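Predicted protein (Acinetobacter sp. RUH2624, PDB 4MEA) probably hydrolyses epoxides to diols as a secreted Cif-type virulence factor with an alpha/beta hydrolase fold. Local coordinates at residues A[139-144]-A[286-291]. Sequence-based numbering, arbitrary orientation.
Sequences ASYPLV and ARFVAD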
loop_
_atom_site.group_PDB
_atom_site.type_symbol
_atom_site.label_atom_id
_atom_site.label_comp_id
_atom_site.label_asym_id
_atom_site.label_seq_id
_atom_site.Cartn_x
_atom_site.Cartn_y
_atom_site.Cartn_z
ATOM N N ALA A 139 3.296 -12.507 -15.734
ATOM C CA ALA A 139 3.691 -12.404 -17.134
ATOM C C ALA A 139 3.298 -13.619 -17.979
ATOM O O ALA A 139 3.181 -13.518 -19.204
ATOM C CB ALA A 139 5.202 -12.175 -17.232
ATOM N N SER A 140 3.082 -14.757 -17.329
ATOM C CA SER A 140 3.209 -16.042 -18.018
ATOM C C SER A 140 1.960 -16.893 -18.186
ATOM O O SER A 140 2.001 -17.866 -18.935
ATOM C CB SER A 140 4.274 -16.910 -17.324
ATOM O OG SER A 140 5.529 -16.252 -17.273
ATOM N N TYR A 141 0.858 -16.589 -17.508
ATOM C CA TYR A 141 -0.228 -17.572 -17.575
ATOM C C TYR A 141 -0.770 -17.843 -18.989
ATOM O O TYR A 141 -0.955 -19.007 -19.359
ATOM C CB TYR A 141 -1.374 -17.354 -16.568
ATOM C CG TYR A 141 -2.291 -18.561 -16.611
ATOM C CD1 TYR A 141 -1.902 -19.772 -16.047
ATOM C CD2 TYR A 141 -3.508 -18.513 -17.289
ATOM C CE1 TYR A 141 -2.731 -20.905 -16.121
ATOM C CE2 TYR A 141 -4.333 -19.625 -17.377
ATOM C CZ TYR A 141 -3.943 -20.817 -16.796
ATOM O OH TYR A 141 -4.771 -21.919 -16.896
ATOM N N PRO A 142 -1.039 -16.784 -19.777
ATOM C CA PRO A 142 -1.496 -17.026 -21.151
ATOM C C PRO A 142 -0.463 -17.792 -21.970
ATOM O O PRO A 142 -0.854 -18.630 -22.774
ATOM C CB PRO A 142 -1.696 -15.615 -21.710
ATOM C CG PRO A 142 -2.025 -14.797 -20.481
ATOM C CD PRO A 142 -1.135 -15.359 -19.413
ATOM N N LEU A 143 0.823 -17.524 -21.761
ATOM C CA LEU A 143 1.872 -18.290 -22.437
ATOM C C LEU A 143 1.713 -19.785 -22.162
ATOM O O LEU A 143 1.675 -20.608 -23.090
ATOM C CB LEU A 143 3.265 -17.813 -22.001
ATOM C CG LEU A 143 4.481 -18.454 -22.688
ATOM C CD1 LEU A 143 5.662 -17.496 -22.709
ATOM C CD2 LEU A 143 4.874 -19.769 -22.029
ATOM N N VAL A 144 1.613 -20.141 -20.886
ATOM C CA VAL A 144 1.483 -21.541 -20.494
ATOM C C VAL A 144 0.164 -22.171 -20.949
ATOM O O VAL A 144 0.155 -23.259 -21.529
ATOM C CB VAL A 144 1.645 -21.709 -18.966
ATOM C CG1 VAL A 144 1.311 -23.140 -18.544
ATOM C CG2 VAL A 144 3.067 -21.328 -18.548
ATOM N N ALA A 286 -8.037 -24.665 -6.743
ATOM C CA ALA A 286 -9.448 -24.285 -6.884
ATOM C C ALA A 286 -9.843 -23.867 -8.297
ATOM O O ALA A 286 -10.983 -24.066 -8.705
ATOM C CB ALA A 286 -9.812 -23.172 -5.899
ATOM N N ARG A 287 -8.912 -23.278 -9.042
ATOM C CA ARG A 287 -9.298 -22.567 -10.259
ATOM C C ARG A 287 -8.503 -22.844 -11.534
ATOM O O ARG A 287 -9.012 -22.596 -12.628
ATOM C CB ARG A 287 -9.301 -21.063 -9.993
ATOM C CG ARG A 287 -10.114 -20.692 -8.771
ATOM C CD ARG A 287 -10.601 -19.280 -8.870
ATOM N NE ARG A 287 -11.458 -19.087 -10.035
ATOM C CZ ARG A 287 -11.455 -17.982 -10.768
ATOM N NH1 ARG A 287 -10.619 -16.997 -10.459
ATOM N NH2 ARG A 287 -12.263 -17.865 -11.814
ATOM N N PHE A 288 -7.272 -23.336 -11.407
ATOM C CA PHE A 288 -6.372 -23.395 -12.568
ATOM C C PHE A 288 -6.099 -24.797 -13.111
ATOM O O PHE A 288 -5.572 -24.941 -14.215
ATOM C CB PHE A 288 -5.034 -22.700 -12.256
ATOM C CG PHE A 288 -5.102 -21.196 -12.304
ATOM C CD1 PHE A 288 -4.659 -20.505 -13.421
ATOM C CD2 PHE A 288 -5.614 -20.477 -11.238
ATOM C CE1 PHE A 288 -4.721 -19.127 -13.469
ATOM C CE2 PHE A 288 -5.680 -19.097 -11.283
ATOM C CZ PHE A 288 -5.234 -18.421 -12.402
ATOM N N VAL A 289 -6.429 -25.825 -12.337
ATOM C CA VAL A 289 -6.085 -27.185 -12.734
ATOM C C VAL A 289 -7.319 -27.992 -13.135
ATOM O O VAL A 289 -8.296 -28.062 -12.392
ATOM C CB VAL A 289 -5.286 -27.915 -11.630
ATOM C CG1 VAL A 289 -4.081 -27.073 -11.205
ATOM C CG2 VAL A 289 -6.163 -28.217 -10.438
ATOM N N ALA A 290 -7.275 -28.584 -14.323
ATOM C CA ALA A 290 -8.404 -29.362 -14.832
ATOM C C ALA A 290 -8.541 -30.694 -14.100
ATOM O O ALA A 290 -9.651 -31.184 -13.880
ATOM C CB ALA A 290 -8.265 -29.593 -16.331
ATOM N N ASP A 291 -7.405 -31.272 -13.722
ATOM C CA ASP A 291 -7.389 -32.559 -13.038
ATOM C C ASP A 291 -6.381 -32.560 -11.889
ATOM O O ASP A 291 -5.172 -32.521 -12.114
ATOM C CB ASP A 291 -7.085 -33.682 -14.032
ATOM C CG ASP A 291 -6.935 -35.032 -13.363
ATOM O OD1 ASP A 291 -7.316 -35.164 -12.180
ATOM O OD2 ASP A 291 -6.439 -35.965 -14.026
#
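Tyr141 swings its ring out from helix 136-146 with CG trans to its own amide nitrogen (chi1 -171°), while Phe288, on the segment carried by helix 279-288, turns CG trans to its carbonyl carbon (chi1 -77°); the two rings meet in a T-shaped, edge-to-face pair. The setting is the alpha/beta hydrolase fold: helix 136-146 follows strand 128-133, helix 279-288 links the parallel strands 267-272 and 295-300, and the stack bridges these two connections. Three measurements support the T-shaped assignment. The ring planes are nearly perpendicular, at 87° to each other. Their centroids lie 4.8 Å apart, close enough for direct ring contact. Phe288 CE1 hangs 3.6 Å above the tyrosine plane, over the middle of the ring. Phenylalanine therefore supplies the edge and tyrosine the face, an arrangement that directs aromatic C-H groups at a pi cloud.

The backbones stay well apart, with CA of Tyr141 and CA of Phe288 separated by 9.8 Å, and this one aromatic pair makes up the whole side-chain contact between 139-144 and 286-291. Both residues are buried. Leu257 of helix 246-258 touches both side chains, Phe156 of strand 151-157 packs on Tyr141, and Ile161 packs on Phe288, so the pair sits between the sheet and helix 246-258, among mainly apolar neighbours. The phenol oxygen of Tyr141 has a polar partner of its own, the carbonyl oxygen of Lys261; this bond anchors the far end of the ring that offers its face to Phe288. Across the contact from the tyrosine, the backbone of Phe288 is hydrogen-bonded to that of Leu263, two residues on from Lys261. The Phe288 edge is not centred symmetrically: its CD1 leans toward the hydroxyl-bearing half of the tyrosine, lying 3.5 Å from Tyr141 CZ and 3.3 Å from Tyr141 CE1.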